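Local coordinates for dipeptide transport protein DPPA (Bacillus subtilis, PDB 1HI9) that hydrolyses N-terminal residues from peptides containing D-amino acids, as a zinc-dependent aminopeptidase whose ten subunits enclose the active sites in a central chamber, at residues 134-146 with 251-263. Residues are numbered along the deposited sequence; the frame is centred on the assembly and turned at random.
Sequences LGLNAYVAGYYDV and AKDMLEAYQAMLV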
loop_
_atom_site.group_PDB
_atom_site.type_symbol
_atom_site.label_atom_id
_atom_site.label_comp_id
_atom_site.label_asym_id
_atom_site.label_seq_id
_atom_site.Cartn_x
_atom_site.Cartn_y
_atom_site.Cartn_z
ATOM N N LEU A 134 7.576 29.320 -24.790
ATOM C CA LEU A 134 7.729 29.681 -26.189
ATOM C C LEU A 134 8.603 30.919 -26.348
ATOM O O LEU A 134 9.568 30.913 -27.114
ATOM C CB LEU A 134 6.353 29.919 -26.795
ATOM C CG LEU A 134 6.270 29.894 -28.310
ATOM C CD1 LEU A 134 4.825 29.620 -28.720
ATOM C CD2 LEU A 134 6.773 31.207 -28.870
ATOM N N GLY A 135 8.268 31.964 -25.600
ATOM C CA GLY A 135 9.009 33.204 -25.673
ATOM C C GLY A 135 10.430 33.071 -25.191
ATOM O O GLY A 135 11.352 33.482 -25.889
ATOM N N LEU A 136 10.622 32.504 -24.005
ATOM C CA LEU A 136 11.972 32.340 -23.488
ATOM C C LEU A 136 12.842 31.533 -24.449
ATOM O O LEU A 136 13.989 31.898 -24.698
ATOM C CB LEU A 136 11.958 31.645 -22.125
ATOM C CG LEU A 136 11.569 32.470 -20.899
ATOM C CD1 LEU A 136 11.707 31.590 -19.643
ATOM C CD2 LEU A 136 12.460 33.700 -20.778
ATOM N N ASN A 137 12.305 30.440 -24.988
ATOM C CA ASN A 137 13.095 29.621 -25.898
ATOM C C ASN A 137 13.406 30.376 -27.197
ATOM O O ASN A 137 14.488 30.218 -27.778
ATOM C CB ASN A 137 12.388 28.293 -26.199
ATOM C CG ASN A 137 12.122 27.467 -24.940
ATOM O OD1 ASN A 137 12.742 27.678 -23.894
ATOM N ND2 ASN A 137 11.209 26.523 -25.043
ATOM N N ALA A 138 12.471 31.219 -27.631
ATOM C CA ALA A 138 12.674 31.994 -28.843
ATOM C C ALA A 138 13.796 32.995 -28.597
ATOM O O ALA A 138 14.659 33.201 -29.452
ATOM C CB ALA A 138 11.385 32.715 -29.237
ATOM N N TYR A 139 13.795 33.601 -27.411
ATOM C CA TYR A 139 14.827 34.569 -27.059
ATOM C C TYR A 139 16.206 33.919 -27.006
ATOM O O TYR A 139 17.197 34.534 -27.408
ATOM C CB TYR A 139 14.515 35.229 -25.716
ATOM C CG TYR A 139 13.638 36.455 -25.822
ATOM C CD1 TYR A 139 12.596 36.666 -24.925
ATOM C CD2 TYR A 139 13.854 37.409 -26.816
ATOM C CE1 TYR A 139 11.784 37.790 -25.012
ATOM C CE2 TYR A 139 13.049 38.543 -26.914
ATOM C CZ TYR A 139 12.013 38.725 -26.006
ATOM O OH TYR A 139 11.207 39.844 -26.084
ATOM N N VAL A 140 16.286 32.686 -26.503
ATOM C CA VAL A 140 17.579 32.011 -26.447
ATOM C C VAL A 140 18.008 31.705 -27.878
ATOM O O VAL A 140 19.183 31.757 -28.199
ATOM C CB VAL A 140 17.519 30.701 -25.630
ATOM C CG1 VAL A 140 18.853 29.967 -25.738
ATOM C CG2 VAL A 140 17.205 31.013 -24.174
ATOM N N ALA A 141 17.046 31.389 -28.733
ATOM C CA ALA A 141 17.348 31.114 -30.124
ATOM C C ALA A 141 17.889 32.408 -30.735
ATOM O O ALA A 141 18.829 32.389 -31.534
ATOM C CB ALA A 141 16.088 30.671 -30.859
ATOM N N GLY A 142 17.291 33.532 -30.340
ATOM C CA GLY A 142 17.709 34.826 -30.843
ATOM C C GLY A 142 19.143 35.156 -30.478
ATOM O O GLY A 142 19.875 35.746 -31.270
ATOM N N TYR A 143 19.545 34.772 -29.272
ATOM C CA TYR A 143 20.900 35.013 -28.804
ATOM C C TYR A 143 21.906 34.431 -29.785
ATOM O O TYR A 143 22.992 34.968 -29.952
ATOM C CB TYR A 143 21.111 34.367 -27.439
ATOM C CG TYR A 143 22.494 34.587 -26.879
ATOM C CD1 TYR A 143 22.814 35.761 -26.207
ATOM C CD2 TYR A 143 23.497 33.624 -27.058
ATOM C CE1 TYR A 143 24.106 35.981 -25.721
ATOM C CE2 TYR A 143 24.794 33.831 -26.580
ATOM C CZ TYR A 143 25.090 35.017 -25.908
ATOM O OH TYR A 143 26.364 35.229 -25.417
ATOM N N TYR A 144 21.545 33.320 -30.423
ATOM C CA TYR A 144 22.431 32.676 -31.384
ATOM C C TYR A 144 22.090 33.079 -32.809
ATOM O O TYR A 144 22.597 32.490 -33.759
ATOM C CB TYR A 144 22.352 31.152 -31.256
ATOM C CG TYR A 144 22.899 30.610 -29.947
ATOM C CD1 TYR A 144 22.040 30.265 -28.894
ATOM C CD2 TYR A 144 24.273 30.440 -29.761
ATOM C CE1 TYR A 144 22.537 29.763 -27.691
ATOM C CE2 TYR A 144 24.780 29.940 -28.561
ATOM C CZ TYR A 144 23.905 29.602 -27.535
ATOM O OH TYR A 144 24.406 29.104 -26.360
ATOM N N ASP A 145 21.236 34.088 -32.949
ATOM C CA ASP A 145 20.816 34.571 -34.258
ATOM C C ASP A 145 20.118 33.506 -35.073
ATOM O O ASP A 145 20.227 33.475 -36.298
ATOM C CB ASP A 145 22.007 35.115 -35.041
ATOM C CG ASP A 145 22.317 36.539 -34.678
ATOM O OD1 ASP A 145 21.473 37.413 -34.986
ATOM O OD2 ASP A 145 23.392 36.783 -34.076
ATOM N N VAL A 146 19.403 32.628 -34.383
ATOM C CA VAL A 146 18.674 31.574 -35.057
ATOM C C VAL A 146 17.203 31.912 -34.975
ATOM O O VAL A 146 16.679 32.196 -33.906
ATOM C CB VAL A 146 18.922 30.211 -34.412
ATOM C CG1 VAL A 146 18.087 29.161 -35.108
ATOM C CG2 VAL A 146 20.401 29.866 -34.495
ATOM N N ALA A 251 20.307 39.911 -15.305
ATOM C CA ALA A 251 21.255 38.980 -15.911
ATOM C C ALA A 251 22.271 39.685 -16.801
ATOM O O ALA A 251 22.044 40.809 -17.243
ATOM C CB ALA A 251 20.499 37.937 -16.727
ATOM N N LYS A 252 23.387 39.009 -17.062
ATOM C CA LYS A 252 24.445 39.550 -17.908
ATOM C C LYS A 252 24.084 39.388 -19.380
ATOM O O LYS A 252 24.488 40.194 -20.215
ATOM C CB LYS A 252 25.768 38.829 -17.638
ATOM C CG LYS A 252 26.240 38.907 -16.194
ATOM C CD LYS A 252 27.659 38.343 -16.024
ATOM C CE LYS A 252 27.765 36.857 -16.412
ATOM N NZ LYS A 252 27.560 36.586 -17.881
ATOM N N ASP A 253 23.338 38.328 -19.681
ATOM C CA ASP A 253 22.882 38.026 -21.032
ATOM C C ASP A 253 21.698 37.063 -20.984
ATOM O O ASP A 253 21.323 36.577 -19.916
ATOM C CB ASP A 253 24.002 37.405 -21.851
ATOM C CG ASP A 253 24.760 36.355 -21.080
ATOM O OD1 ASP A 253 25.682 36.717 -20.323
ATOM O OD2 ASP A 253 24.424 35.167 -21.209
ATOM N N MET A 254 21.111 36.785 -22.145
ATOM C CA MET A 254 19.957 35.894 -22.205
ATOM C C MET A 254 20.281 34.498 -21.668
ATOM O O MET A 254 19.443 33.863 -21.034
ATOM C CB MET A 254 19.444 35.796 -23.643
ATOM C CG MET A 254 18.070 35.144 -23.784
ATOM S SD MET A 254 16.791 35.963 -22.806
ATOM C CE MET A 254 15.903 34.499 -22.170
ATOM N N LEU A 255 21.498 34.025 -21.919
ATOM C CA LEU A 255 21.881 32.711 -21.445
ATOM C C LEU A 255 21.866 32.619 -19.917
ATOM O O LEU A 255 21.413 31.618 -19.357
ATOM C CB LEU A 255 23.256 32.320 -21.983
ATOM C CG LEU A 255 23.394 32.268 -23.507
ATOM C CD1 LEU A 255 24.666 31.519 -23.853
ATOM C CD2 LEU A 255 22.199 31.566 -24.153
ATOM N N GLU A 256 22.356 33.654 -19.239
ATOM C CA GLU A 256 22.363 33.645 -17.784
ATOM C C GLU A 256 20.927 33.791 -17.281
ATOM O O GLU A 256 20.541 33.219 -16.251
ATOM C CB GLU A 256 23.217 34.790 -17.227
ATOM C CG GLU A 256 23.694 34.537 -15.806
ATOM C CD GLU A 256 24.223 35.785 -15.111
ATOM O OE1 GLU A 256 25.056 35.638 -14.181
ATOM O OE2 GLU A 256 23.801 36.908 -15.479
ATOM N N ALA A 257 20.131 34.550 -18.023
ATOM C CA ALA A 257 18.740 34.774 -17.655
ATOM C C ALA A 257 17.978 33.456 -17.729
ATOM O O ALA A 257 17.126 33.180 -16.885
ATOM C CB ALA A 257 18.102 35.800 -18.596
ATOM N N TYR A 258 18.303 32.642 -18.728
ATOM C CA TYR A 258 17.626 31.369 -18.895
ATOM C C TYR A 258 17.940 30.451 -17.728
ATOM O O TYR A 258 17.040 29.874 -17.111
ATOM C CB TYR A 258 18.039 30.700 -20.211
ATOM C CG TYR A 258 17.122 29.564 -20.608
ATOM C CD1 TYR A 258 15.880 29.812 -21.181
ATOM C CD2 TYR A 258 17.480 28.245 -20.369
ATOM C CE1 TYR A 258 15.011 28.771 -21.507
ATOM C CE2 TYR A 258 16.623 27.196 -20.689
ATOM C CZ TYR A 258 15.389 27.469 -21.258
ATOM O OH TYR A 258 14.539 26.435 -21.570
ATOM N N GLN A 259 19.221 30.320 -17.414
ATOM C CA GLN A 259 19.617 29.470 -16.298
ATOM C C GLN A 259 19.088 29.974 -14.960
ATOM O O GLN A 259 18.784 29.178 -14.073
ATOM C CB GLN A 259 21.131 29.316 -16.267
ATOM C CG GLN A 259 21.620 28.406 -17.380
ATOM C CD GLN A 259 23.058 27.968 -17.193
ATOM O OE1 GLN A 259 23.485 26.944 -17.736
ATOM N NE2 GLN A 259 23.819 28.743 -16.427
ATOM N N ALA A 260 18.964 31.288 -14.820
ATOM C CA ALA A 260 18.432 31.838 -13.589
ATOM C C ALA A 260 16.985 31.358 -13.483
ATOM O O ALA A 260 16.500 31.065 -12.392
ATOM C CB ALA A 260 18.493 33.357 -13.618
ATOM N N MET A 261 16.301 31.271 -14.623
ATOM C CA MET A 261 14.916 30.811 -14.645
ATOM C C MET A 261 14.859 29.366 -14.167
ATOM O O MET A 261 14.020 29.011 -13.346
ATOM C CB MET A 261 14.339 30.935 -16.063
ATOM C CG MET A 261 12.924 30.390 -16.242
ATOM S SD MET A 261 12.902 28.605 -16.542
ATOM C CE MET A 261 13.744 28.567 -18.119
ATOM N N LEU A 262 15.772 28.539 -14.669
ATOM C CA LEU A 262 15.821 27.131 -14.290
ATOM C C LEU A 262 15.976 26.950 -12.790
ATOM O O LEU A 262 15.250 26.169 -12.170
ATOM C CB LEU A 262 16.970 26.439 -15.013
ATOM C CG LEU A 262 16.811 26.347 -16.538
ATOM C CD1 LEU A 262 18.058 25.717 -17.141
ATOM C CD2 LEU A 262 15.573 25.514 -16.881
ATOM N N VAL A 263 16.928 27.664 -12.205
ATOM C CA VAL A 263 17.173 27.588 -10.771
ATOM C C VAL A 263 16.016 28.137 -9.932
ATOM O O VAL A 263 15.566 27.473 -8.999
ATOM C CB VAL A 263 18.468 28.335 -10.402
ATOM C CG1 VAL A 263 18.655 28.350 -8.893
ATOM C CG2 VAL A 263 19.649 27.647 -11.069
#
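Helices 134-143 and 254-263 run roughly antiparallel, their axes 9.8 Å apart at an angle of 150°, with the CA of Val-140 nearest that of Met-254 and the CA of Leu-136 nearest that of Tyr-258. Met-254 is a knob in a hole formed by Leu-136, Tyr-139, Val-140 and Tyr-143. Its bent chain carries CE to 3.8 Å from CD2 of Leu-136 and lays SD obliquely beside the Tyr-139 ring, a Met-aromatic contact. The other methyl of Leu-136, CD1, meets CG of Met-261, whose own CE lies over one face of the Tyr-258 ring, toward its rim. Val-140 straddles two neighbours: CG1 touches Leu-255, while CG2 lies obliquely to the Tyr-258 ring, 3.5 Å from CD1 of that tyrosine. Toward the start of helix 254-263, CG of Leu-255 sits over a face of the Tyr-143 ring, 3.9 Å from its centroid, in a CH-pi contact. With CG anti to the backbone N (chi1 -165°), Tyr-258 reaches across to helix 134-143, where its OH donates to OD1 of Asn-137 over 3.2 Å, tilted 26° from the carbonyl plane. ND2 of the same amide bonds to the hydroxyl of Tyr-103, so both ends of the buried group are engaged. A phenylalanine in place of Tyr-258 would probably keep the packing on Val-140 but leave OD1 of Asn-137 without this donor and its amide less firmly oriented. The side chain of Asn-137 lies about 4 Å from that of the zinc ligand Glu-133, placing the polar link of this largely apolar helix pair close to the dinuclear zinc site, where Asn-137 probably belongs to the second shell.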